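Local coordinates for protein mandelate racemase/muconate lactonizing enzyme (Jannaschia sp., PDB 4J3Z) that probably abstracts a proton next to a substrate carboxylate, as relatives in the enolase superfamily do, though its own substrate is not established, at residues D[223-227]-D[252-256]; D[273-278]-D[301-305]; D[126-131]-D[331-336]; D[40-44]-D[283-287]. All coordinates share one frame; numbering follows the deposited sequence.

How the contacts relate
The four contacts sample the two domains of an enolase-superfamily fold. Contact 3 joins the first and last strands of the modified (β/α)7β-barrel. Contacts 1 and 2 lie at the helix ends that lead into barrel strands, the end of the barrel away from the usual active-site mouth; their centres are about 18 Å apart, their nearest atoms about 5 Å, and both touch the same neighbouring subunit. Contact 4 ties the N-terminal domain to the barrel where strand 279-280 gives way to helix 284-287, on the side where relatives keep their active site. Its centre lies about 18 Å from that of contact 3 and about 29 Å from that of contact 1.

Contact 1. Residues D[223-227]-D[252-256]; sequences AKAIE and HTSIP
E227 reaches from the end of helix 216-226 to T253 and S254 in the loop after helix 246-252, linking two consecutive outer helices of the modified (β/α)7β-barrel of the enolase superfamily. Two donors grip one carboxylate oxygen. T253 OG1 gives its proton to E227 OE2 at 2.6 Å, from the anti side of the group, and the backbone S254 N donates to E227 OE2 at 3.2 Å with a fairly straight N-H (164°). The two come from opposite faces of the carboxylate plane. A chi1 of -163° turns the T253 hydroxyl toward this oxygen.

The second carboxylate oxygen is taken by K224: K224 NZ forms a salt bridge with E227 OE1 at 3.1 Å, on its syn lone pair, and reaches OE2 weakly as well. Together these donors are likely to keep the carboxylate ionised. Bends at chi2 and chi3 bring K224 CE to 3.2 Å from H252 O.

Beside these bonds the contact is apolar. I226 and I255 meet at about a right angle, I226 CG1 being 3.8 Å from I255 CD1. I255 CD1 also lies 3.5 Å from A223 O. Further out, I226 rests on S189 and C193 of helix 183-200, A223 and I255 touch Y234 of the barrel wall, and, in one of two modelled conformers, H252 NE2 bonds to A250 O of a neighbouring subunit.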
loop_
_atom_site.group_PDB
_atom_site.type_symbol
_atom_site.label_atom_id
_atom_site.label_comp_id
_atom_site.label_asym_id
_atom_site.label_seq_id
_atom_site.Cartn_x
_atom_site.Cartn_y
_atom_site.Cartn_z
ATOM N N ALA D 223 25.651 -4.960 -5.533
ATOM C CA ALA D 223 25.085 -4.185 -6.633
ATOM C C ALA D 223 25.657 -2.768 -6.678
ATOM O O ALA D 223 25.796 -2.178 -7.753
ATOM C CB ALA D 223 23.572 -4.145 -6.510
ATOM N N LYS D 224 25.987 -2.256 -5.520
ATOM C CA LYS D 224 26.621 -0.977 -5.340
ATOM C C LYS D 224 28.044 -0.873 -5.853
ATOM O O LYS D 224 28.457 0.169 -6.297
ATOM C CB LYS D 224 26.470 -0.452 -3.904
ATOM C CG LYS D 224 25.179 0.285 -3.616
ATOM C CD LYS D 224 24.744 1.104 -4.801
ATOM C CE LYS D 224 23.259 1.165 -4.989
ATOM N NZ LYS D 224 22.772 2.389 -5.637
ATOM N N ALA D 225 28.778 -1.973 -5.769
ATOM C CA ALA D 225 30.177 -2.010 -6.240
ATOM C C ALA D 225 30.261 -2.158 -7.746
ATOM O O ALA D 225 31.183 -1.635 -8.379
ATOM C CB ALA D 225 30.952 -3.129 -5.570
ATOM N N ILE D 226 29.302 -2.869 -8.326
ATOM C CA ILE D 226 29.329 -3.136 -9.762
ATOM C C ILE D 226 28.514 -2.169 -10.624
ATOM O O ILE D 226 28.627 -2.193 -11.845
ATOM C CB ILE D 226 28.942 -4.592 -10.077
ATOM C CG1 ILE D 226 27.508 -4.882 -9.598
ATOM C CG2 ILE D 226 29.979 -5.540 -9.474
ATOM C CD1 ILE D 226 26.996 -6.270 -9.932
ATOM N N GLU D 227 27.718 -1.303 -10.001
ATOM C CA GLU D 227 26.942 -0.319 -10.762
ATOM C C GLU D 227 27.754 0.545 -11.725
ATOM O O GLU D 227 27.362 0.670 -12.896
ATOM C CB GLU D 227 26.128 0.578 -9.845
ATOM C CG GLU D 227 24.676 0.176 -9.724
ATOM C CD GLU D 227 23.997 0.918 -8.605
ATOM O OE1 GLU D 227 24.606 1.887 -8.106
ATOM O OE2 GLU D 227 22.873 0.532 -8.225
ATOM N N HIS D 252 16.737 -0.680 -4.393
ATOM C CA HIS D 252 18.039 -0.107 -4.053
ATOM C C HIS D 252 19.086 -0.113 -5.169
ATOM O O HIS D 252 20.168 0.431 -5.005
ATOM C CB HIS D 252 18.623 -0.875 -2.874
ATOM C CG HIS D 252 18.130 -0.411 -1.543
ATOM N ND1 HIS D 252 16.914 -0.800 -1.022
ATOM C CD2 HIS D 252 18.696 0.396 -0.620
ATOM C CE1 HIS D 252 16.753 -0.246 0.166
ATOM N NE2 HIS D 252 17.822 0.483 0.433
ATOM N N THR D 253 18.812 -0.804 -6.264
ATOM C CA THR D 253 19.797 -0.807 -7.330
ATOM C C THR D 253 19.157 -0.456 -8.655
ATOM O O THR D 253 17.990 -0.778 -8.897
ATOM C CB THR D 253 20.651 -2.107 -7.393
ATOM O OG1 THR D 253 21.820 -1.871 -8.189
ATOM C CG2 THR D 253 19.871 -3.278 -7.976
ATOM N N SER D 254 19.931 0.246 -9.479
ATOM C CA SER D 254 19.532 0.636 -10.818
ATOM C C SER D 254 19.792 -0.480 -11.828
ATOM O O SER D 254 19.512 -0.314 -13.019
ATOM C CB SER D 254 20.314 1.880 -11.234
ATOM O OG SER D 254 21.703 1.610 -11.247
ATOM N N ILE D 255 20.353 -1.599 -11.359
ATOM C CA ILE D 255 20.686 -2.723 -12.235
ATOM C C ILE D 255 19.474 -3.631 -12.376
ATOM O O ILE D 255 18.988 -4.151 -11.380
ATOM C CB ILE D 255 21.858 -3.566 -11.685
ATOM C CG1 ILE D 255 23.119 -2.710 -11.515
ATOM C CG2 ILE D 255 22.134 -4.754 -12.604
ATOM C CD1 ILE D 255 24.148 -3.341 -10.601
ATOM N N PRO D 256 18.980 -3.833 -13.611
ATOM C CA PRO D 256 17.856 -4.750 -13.826
ATOM C C PRO D 256 18.066 -6.105 -13.136
ATOM O O PRO D 256 19.192 -6.605 -13.096
ATOM C CB PRO D 256 17.811 -4.928 -15.355
ATOM C CG PRO D 256 18.908 -4.074 -15.925
ATOM C CD PRO D 256 19.401 -3.159 -14.852
#

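Contact 2. Residues D[273-278]-D[301-305]; sequences LHHGAR and AAFGA
F303, packed against L273 and H274, makes this an aromatic and apolar contact between the ends of helices 266-274 and 290-302 on the outside of the barrel. L273 CB sits over one face of the phenyl ring, 3.8 Å from the F303 ring centroid and 19° off its normal, a CH-pi contact. The edge of the same ring points at the H274 ring in a T-shaped stack, planes 88° apart; the stack holds for one of two modelled H274 conformers and is uncertain for the other. F303 of a neighbouring subunit also packs on H274.

Deeper in, L273 CD2 touches A305 CB at 3.7 Å. R278 folds back through a bend at chi2 (-65°), which carries NH1 to two carbonyls of its own segment. R278 NH1 donates to L273 O at 3.2 Å, nearly in the guanidinium plane and on a lone pair of the carbonyl, and to A277 O at 2.7 Å, from above that carbonyl's plane. F303 O covers one guanidinium face, and R278 NE is salt-bridged to E248 of a different neighbouring subunit. Both helices end in Schellman motifs with glycines of positive phi, G276 and G304, before the next barrel strand.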
loop_
_atom_site.group_PDB
_atom_site.type_symbol
_atom_site.label_atom_id
_atom_site.label_comp_id
_atom_site.label_asym_id
_atom_site.label_seq_id
_atom_site.Cartn_x
_atom_site.Cartn_y
_atom_site.Cartn_z
ATOM N N LEU D 273 7.681 -11.386 -10.803
ATOM C CA LEU D 273 7.307 -10.196 -11.560
ATOM C C LEU D 273 6.654 -9.155 -10.660
ATOM O O LEU D 273 6.888 -7.954 -10.816
ATOM C CB LEU D 273 6.395 -10.568 -12.722
ATOM C CG LEU D 273 7.070 -11.275 -13.903
ATOM C CD1 LEU D 273 6.016 -11.745 -14.888
ATOM C CD2 LEU D 273 8.095 -10.387 -14.599
ATOM N N HIS D 274 5.846 -9.624 -9.715
ATOM C CA HIS D 274 5.209 -8.712 -8.774
ATOM C C HIS D 274 6.212 -8.103 -7.800
ATOM O O HIS D 274 5.948 -7.036 -7.222
ATOM C CB HIS D 274 4.061 -9.390 -8.029
ATOM C CG HIS D 274 2.719 -9.150 -8.651
ATOM N ND1 HIS D 274 1.786 -10.151 -8.829
ATOM C CD2 HIS D 274 2.154 -8.020 -9.137
ATOM C CE1 HIS D 274 0.707 -9.647 -9.401
ATOM N NE2 HIS D 274 0.905 -8.357 -9.599
ATOM N N HIS D 275 7.373 -8.744 -7.653
ATOM C CA HIS D 275 8.359 -8.281 -6.691
ATOM C C HIS D 275 9.549 -7.548 -7.289
ATOM O O HIS D 275 10.479 -7.185 -6.565
ATOM C CB HIS D 275 8.802 -9.425 -5.768
ATOM C CG HIS D 275 7.868 -9.670 -4.624
ATOM N ND1 HIS D 275 7.195 -10.863 -4.455
ATOM C CD2 HIS D 275 7.481 -8.870 -3.600
ATOM C CE1 HIS D 275 6.445 -10.790 -3.369
ATOM N NE2 HIS D 275 6.598 -9.591 -2.834
ATOM N N GLY D 276 9.522 -7.313 -8.596
ATOM C CA GLY D 276 10.470 -6.399 -9.208
ATOM C C GLY D 276 11.462 -6.938 -10.221
ATOM O O GLY D 276 12.174 -6.156 -10.859
ATOM N N ALA D 277 11.533 -8.256 -10.378
ATOM C CA ALA D 277 12.360 -8.816 -11.433
ATOM C C ALA D 277 11.823 -8.315 -12.761
ATOM O O ALA D 277 10.614 -8.281 -12.965
ATOM C CB ALA D 277 12.341 -10.339 -11.391
ATOM N N ARG D 278 12.717 -7.911 -13.662
ATOM C CA ARG D 278 12.280 -7.477 -14.989
ATOM C C ARG D 278 12.860 -8.348 -16.082
ATOM O O ARG D 278 12.581 -8.148 -17.269
ATOM C CB ARG D 278 12.588 -5.990 -15.221
ATOM C CG ARG D 278 11.669 -5.024 -14.465
ATOM C CD ARG D 278 10.220 -5.121 -14.945
ATOM N NE ARG D 278 9.278 -4.416 -14.064
ATOM C CZ ARG D 278 8.608 -4.985 -13.065
ATOM N NH1 ARG D 278 8.763 -6.279 -12.814
ATOM N NH2 ARG D 278 7.769 -4.263 -12.323
ATOM N N ALA D 301 5.667 -9.624 -20.493
ATOM C CA ALA D 301 5.165 -8.486 -21.257
ATOM C C ALA D 301 4.138 -7.614 -20.505
ATOM O O ALA D 301 4.164 -6.388 -20.620
ATOM C CB ALA D 301 4.593 -8.963 -22.577
ATOM N N ALA D 302 3.249 -8.247 -19.738
ATOM C CA ALA D 302 2.283 -7.540 -18.891
ATOM C C ALA D 302 2.929 -6.609 -17.852
ATOM O O ALA D 302 2.291 -5.659 -17.377
ATOM C CB ALA D 302 1.378 -8.539 -18.198
ATOM N N PHE D 303 4.183 -6.900 -17.504
ATOM C CA PHE D 303 4.964 -6.123 -16.538
ATOM C C PHE D 303 6.082 -5.317 -17.204
ATOM O O PHE D 303 6.964 -4.763 -16.522
ATOM C CB PHE D 303 5.573 -7.059 -15.487
ATOM C CG PHE D 303 4.595 -7.514 -14.436
ATOM C CD1 PHE D 303 4.388 -6.758 -13.288
ATOM C CD2 PHE D 303 3.897 -8.703 -14.584
ATOM C CE1 PHE D 303 3.495 -7.176 -12.318
ATOM C CE2 PHE D 303 3.003 -9.123 -13.619
ATOM C CZ PHE D 303 2.799 -8.363 -12.488
ATOM N N GLY D 304 6.056 -5.259 -18.533
ATOM C CA GLY D 304 7.109 -4.594 -19.308
ATOM C C GLY D 304 8.440 -5.305 -19.158
ATOM O O GLY D 304 9.500 -4.720 -19.421
ATOM N N ALA D 305 8.379 -6.568 -18.734
ATOM C CA ALA D 305 9.573 -7.388 -18.524
ATOM C C ALA D 305 9.983 -8.132 -19.793
ATOM O O ALA D 305 9.240 -8.141 -20.780
ATOM C CB ALA D 305 9.345 -8.365 -17.375
#

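Contact 3. Residues D[126-131]-D[331-336]; sequences IRAYTY and LLMVEA
Y129 and E335 pair on neighbouring parallel strands, 125-131 and 334-336, the first and last of the modified TIM barrel, so this contact closes it. The tight part is the middle. V334 N donates to R127 O at 3.0 Å, and Y129 N to V334 O at 3.1 Å. The Y129 ring, set between its own N and carbonyl carbon by a chi1 of 71°, lies back across the other strand: E335 CA stands over one face, 3.8 Å from the Y129 ring centroid, while M333 SD approaches obliquely, 3.2 Å from Y129 CD2, a Met-aromatic contact. Beyond the sulfur, M333 CE covers the centre of the R127 guanidinium, 3.6 Å from R127 CZ, and that arginine is salt-bridged to D205. The E335 carboxylate is held by K166 and by L311 N.

With an alanine here in place of Y129, M333 SD and the E335 chain would probably lose the surface they lie against, leaving a gap between them and the thioether less firmly held.

Toward T130 the pairing slackens. A336 N to Y129 O is a weak bond, and beyond it a water takes over, accepting from Y131 N at 2.9 Å and donating to A336 O at 2.7 Å.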
loop_
_atom_site.group_PDB
_atom_site.type_symbol
_atom_site.label_atom_id
_atom_site.label_comp_id
_atom_site.label_asym_id
_atom_site.label_seq_id
_atom_site.Cartn_x
_atom_site.Cartn_y
_atom_site.Cartn_z
ATOM N N ILE D 126 18.133 -14.465 -33.390
ATOM C CA ILE D 126 17.973 -14.343 -31.946
ATOM C C ILE D 126 19.309 -14.058 -31.275
ATOM O O ILE D 126 20.312 -14.725 -31.560
ATOM C CB ILE D 126 17.267 -15.605 -31.384
ATOM C CG1 ILE D 126 15.762 -15.358 -31.282
ATOM C CG2 ILE D 126 17.829 -16.046 -30.046
ATOM C CD1 ILE D 126 15.016 -15.597 -32.572
ATOM N N ARG D 127 19.316 -13.049 -30.404
ATOM C CA ARG D 127 20.532 -12.613 -29.727
ATOM C C ARG D 127 20.945 -13.652 -28.708
ATOM O O ARG D 127 20.093 -14.213 -28.005
ATOM C CB ARG D 127 20.338 -11.250 -29.065
ATOM C CG ARG D 127 21.637 -10.566 -28.648
ATOM C CD ARG D 127 21.369 -9.172 -28.108
ATOM N NE ARG D 127 22.386 -8.736 -27.159
ATOM C CZ ARG D 127 22.214 -7.750 -26.284
ATOM N NH1 ARG D 127 21.054 -7.099 -26.231
ATOM N NH2 ARG D 127 23.198 -7.418 -25.453
ATOM N N ALA D 128 22.247 -13.922 -28.651
ATOM C CA ALA D 128 22.801 -14.974 -27.801
ATOM C C ALA D 128 23.980 -14.480 -26.970
ATOM O O ALA D 128 24.749 -13.619 -27.409
ATOM C CB ALA D 128 23.229 -16.156 -28.658
ATOM N N TYR D 129 24.122 -15.031 -25.768
ATOM C CA TYR D 129 25.331 -14.814 -24.973
ATOM C C TYR D 129 25.959 -16.134 -24.548
ATOM O O TYR D 129 25.503 -17.197 -24.953
ATOM C CB TYR D 129 25.047 -13.935 -23.755
ATOM C CG TYR D 129 24.219 -14.586 -22.652
ATOM C CD1 TYR D 129 24.825 -15.342 -21.644
ATOM C CD2 TYR D 129 22.835 -14.420 -22.604
ATOM C CE1 TYR D 129 24.074 -15.916 -20.633
ATOM C CE2 TYR D 129 22.080 -14.986 -21.595
ATOM C CZ TYR D 129 22.702 -15.729 -20.610
ATOM O OH TYR D 129 21.953 -16.300 -19.610
ATOM N N THR D 130 27.010 -16.050 -23.733
ATOM C CA THR D 130 27.693 -17.226 -23.205
ATOM C C THR D 130 28.343 -16.921 -21.840
ATOM O O THR D 130 28.524 -15.759 -21.474
ATOM C CB THR D 130 28.739 -17.738 -24.221
ATOM O OG1 THR D 130 29.403 -18.900 -23.712
ATOM C CG2 THR D 130 29.761 -16.655 -24.541
ATOM N N TYR D 131 28.662 -17.967 -21.078
ATOM C CA TYR D 131 29.583 -17.832 -19.946
ATOM C C TYR D 131 30.974 -17.472 -20.486
ATOM O O TYR D 131 31.229 -17.627 -21.679
ATOM C CB TYR D 131 29.665 -19.141 -19.155
ATOM C CG TYR D 131 29.023 -19.117 -17.785
ATOM C CD1 TYR D 131 29.652 -18.489 -16.709
ATOM C CD2 TYR D 131 27.795 -19.758 -17.555
ATOM C CE1 TYR D 131 29.070 -18.472 -15.450
ATOM C CE2 TYR D 131 27.212 -19.758 -16.297
ATOM C CZ TYR D 131 27.848 -19.107 -15.250
ATOM O OH TYR D 131 27.272 -19.096 -13.999
ATOM N N LEU D 331 11.718 -11.098 -26.176
ATOM C CA LEU D 331 12.967 -11.832 -25.995
ATOM C C LEU D 331 14.169 -10.895 -25.917
ATOM O O LEU D 331 14.369 -10.058 -26.795
ATOM C CB LEU D 331 13.188 -12.832 -27.133
ATOM C CG LEU D 331 14.416 -13.721 -26.899
ATOM C CD1 LEU D 331 14.039 -14.956 -26.088
ATOM C CD2 LEU D 331 15.050 -14.106 -28.218
ATOM N N LEU D 332 14.965 -11.036 -24.862
ATOM C CA LEU D 332 16.238 -10.329 -24.783
ATOM C C LEU D 332 17.387 -11.166 -25.375
ATOM O O LEU D 332 18.043 -10.726 -26.322
ATOM C CB LEU D 332 16.531 -9.889 -23.353
ATOM C CG LEU D 332 17.867 -9.195 -23.095
ATOM C CD1 LEU D 332 17.956 -7.834 -23.770
ATOM C CD2 LEU D 332 18.085 -9.086 -21.598
ATOM N N MET D 333 17.621 -12.362 -24.830
ATOM C CA MET D 333 18.671 -13.264 -25.340
ATOM C C MET D 333 18.578 -14.673 -24.779
ATOM O O MET D 333 18.160 -14.872 -23.637
ATOM C CB MET D 333 20.079 -12.704 -25.067
ATOM C CG MET D 333 20.377 -12.399 -23.603
ATOM S SD MET D 333 21.907 -11.484 -23.338
ATOM C CE MET D 333 21.334 -9.797 -23.483
ATOM N N VAL D 334 18.972 -15.648 -25.600
ATOM C CA VAL D 334 19.177 -17.026 -25.155
ATOM C C VAL D 334 20.587 -17.210 -24.579
ATOM O O VAL D 334 21.559 -16.722 -25.146
ATOM C CB VAL D 334 18.991 -18.047 -26.306
ATOM C CG1 VAL D 334 17.529 -18.162 -26.713
ATOM C CG2 VAL D 334 19.862 -17.690 -27.508
ATOM N N GLU D 335 20.676 -17.896 -23.438
ATOM C CA GLU D 335 21.945 -18.378 -22.881
ATOM C C GLU D 335 22.417 -19.536 -23.728
ATOM O O GLU D 335 21.617 -20.427 -24.049
ATOM C CB GLU D 335 21.734 -18.868 -21.449
ATOM C CG GLU D 335 22.992 -19.298 -20.701
ATOM C CD GLU D 335 22.728 -19.553 -19.221
ATOM O OE1 GLU D 335 21.662 -20.117 -18.884
ATOM O OE2 GLU D 335 23.580 -19.185 -18.385
ATOM N N ALA D 336 23.696 -19.541 -24.101
ATOM C CA ALA D 336 24.210 -20.627 -24.951
ATOM C C ALA D 336 25.407 -21.357 -24.348
ATOM O O ALA D 336 26.177 -20.767 -23.601
ATOM C CB ALA D 336 24.552 -20.102 -26.341
HETATM O O HOH W 1 27.283 -20.504 -21.153
#

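Contact 4. Residues D[40-44]-D[283-287]; sequences EVYAA and ALGRA
The junction between the N-terminal capping domain and the barrel is made here by Y42, at the end of strand 36-41, lying against A283, G285 and R286 around the short, weakly bonded helix 284-287. Y42 N donates to G285 O at 2.7 Å, coming from well above the carbonyl plane. G285 CA is 3.4 Å from E40 O; a beta carbon at G285 would run into E40 O and Y42 N.

A chi1 of -161° carries the Y42 ring away from its own N and toward the barrel residues, and Y42 CD2 meets A283 CB at 3.5 Å. The same carbon stands over the centre of the R286 guanidinium, 3.8 Å from R286 CZ, the two planes 50° apart. All this sits past the C-terminal end of strand 279-280, the end of an enolase-superfamily barrel that normally carries the active site, and the Y42 ring also meets those of H310 and H385.

Water finishes the polar side. One molecule donates to Y42 O at 2.7 Å and accepts from R286 NE at 2.9 Å, in the guanidinium plane; a second accepts from R286 NH2 at 3.2 Å. R286 NH1 goes to E261 O. With a leucine in place of R286, E261 O and the water at R286 NE would probably lose their arginine donor. E317 accepts from G285 N and gives its own backbone N to E40 OE1.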
loop_
_atom_site.group_PDB
_atom_site.type_symbol
_atom_site.label_atom_id
_atom_site.label_comp_id
_atom_site.label_asym_id
_atom_site.label_seq_id
_atom_site.Cartn_x
_atom_site.Cartn_y
_atom_site.Cartn_z
ATOM N N GLU D 40 13.900 -32.612 -22.949
ATOM C CA GLU D 40 14.926 -32.593 -21.920
ATOM C C GLU D 40 14.386 -32.127 -20.563
ATOM O O GLU D 40 13.693 -31.106 -20.467
ATOM C CB GLU D 40 16.127 -31.751 -22.373
ATOM C CG GLU D 40 17.221 -31.617 -21.334
ATOM C CD GLU D 40 18.604 -31.365 -21.918
ATOM O OE1 GLU D 40 18.736 -31.068 -23.128
ATOM O OE2 GLU D 40 19.571 -31.470 -21.139
ATOM N N VAL D 41 14.729 -32.894 -19.529
ATOM C CA VAL D 41 14.316 -32.647 -18.159
ATOM C C VAL D 41 15.417 -31.895 -17.414
ATOM O O VAL D 41 16.612 -32.234 -17.509
ATOM C CB VAL D 41 14.017 -33.977 -17.426
ATOM C CG1 VAL D 41 13.624 -33.746 -15.972
ATOM C CG2 VAL D 41 12.950 -34.781 -18.163
ATOM N N TYR D 42 15.009 -30.867 -16.675
ATOM C CA TYR D 42 15.917 -30.134 -15.820
ATOM C C TYR D 42 15.483 -30.283 -14.367
ATOM O O TYR D 42 14.581 -29.585 -13.890
ATOM C CB TYR D 42 16.003 -28.669 -16.257
ATOM C CG TYR D 42 17.228 -27.942 -15.747
ATOM C CD1 TYR D 42 18.511 -28.369 -16.079
ATOM C CD2 TYR D 42 17.096 -26.832 -14.929
ATOM C CE1 TYR D 42 19.627 -27.696 -15.603
ATOM C CE2 TYR D 42 18.200 -26.156 -14.447
ATOM C CZ TYR D 42 19.459 -26.587 -14.787
ATOM O OH TYR D 42 20.550 -25.909 -14.303
ATOM N N ALA D 43 16.121 -31.224 -13.677
ATOM C CA ALA D 43 15.760 -31.578 -12.308
ATOM C C ALA D 43 16.959 -32.185 -11.594
ATOM O O ALA D 43 17.569 -33.133 -12.101
ATOM C CB ALA D 43 14.605 -32.570 -12.315
ATOM N N ALA D 44 17.286 -31.658 -10.415
ATOM C CA ALA D 44 18.461 -32.140 -9.690
ATOM C C ALA D 44 18.233 -32.346 -8.189
ATOM O O ALA D 44 19.185 -32.577 -7.436
ATOM C CB ALA D 44 19.663 -31.225 -9.946
ATOM N N ALA D 283 14.369 -22.104 -16.997
ATOM C CA ALA D 283 14.954 -23.290 -17.595
ATOM C C ALA D 283 13.741 -24.092 -18.015
ATOM O O ALA D 283 12.942 -24.532 -17.171
ATOM C CB ALA D 283 15.798 -24.046 -16.590
ATOM N N LEU D 284 13.566 -24.234 -19.323
ATOM C CA LEU D 284 12.354 -24.847 -19.862
ATOM C C LEU D 284 12.108 -26.265 -19.357
ATOM O O LEU D 284 10.960 -26.666 -19.187
ATOM C CB LEU D 284 12.346 -24.785 -21.392
ATOM C CG LEU D 284 11.532 -23.660 -22.043
ATOM C CD1 LEU D 284 11.521 -22.369 -21.232
ATOM C CD2 LEU D 284 12.023 -23.386 -23.454
ATOM N N GLY D 285 13.185 -27.003 -19.095
ATOM C CA GLY D 285 13.094 -28.374 -18.592
ATOM C C GLY D 285 12.695 -28.489 -17.135
ATOM O O GLY D 285 12.610 -29.594 -16.601
ATOM N N ARG D 286 12.461 -27.343 -16.497
ATOM C CA ARG D 286 11.987 -27.256 -15.114
ATOM C C ARG D 286 10.685 -26.456 -15.020
ATOM O O ARG D 286 9.760 -26.846 -14.295
ATOM C CB ARG D 286 13.064 -26.599 -14.242
ATOM C CG ARG D 286 12.591 -26.044 -12.902
ATOM C CD ARG D 286 13.761 -25.576 -12.058
ATOM N NE ARG D 286 14.580 -26.699 -11.608
ATOM C CZ ARG D 286 15.875 -26.624 -11.292
ATOM N NH1 ARG D 286 16.539 -25.471 -11.383
ATOM N NH2 ARG D 286 16.516 -27.718 -10.894
ATOM N N ALA D 287 10.632 -25.330 -15.737
ATOM C CA ALA D 287 9.523 -24.359 -15.645
ATOM C C ALA D 287 8.147 -24.926 -15.977
ATOM O O ALA D 287 7.131 -24.400 -15.525
ATOM C CB ALA D 287 9.804 -23.147 -16.522
HETATM O O HOH W 2 13.117 -29.199 -11.672
HETATM O O HOH W 3 14.613 -29.757 -9.289
#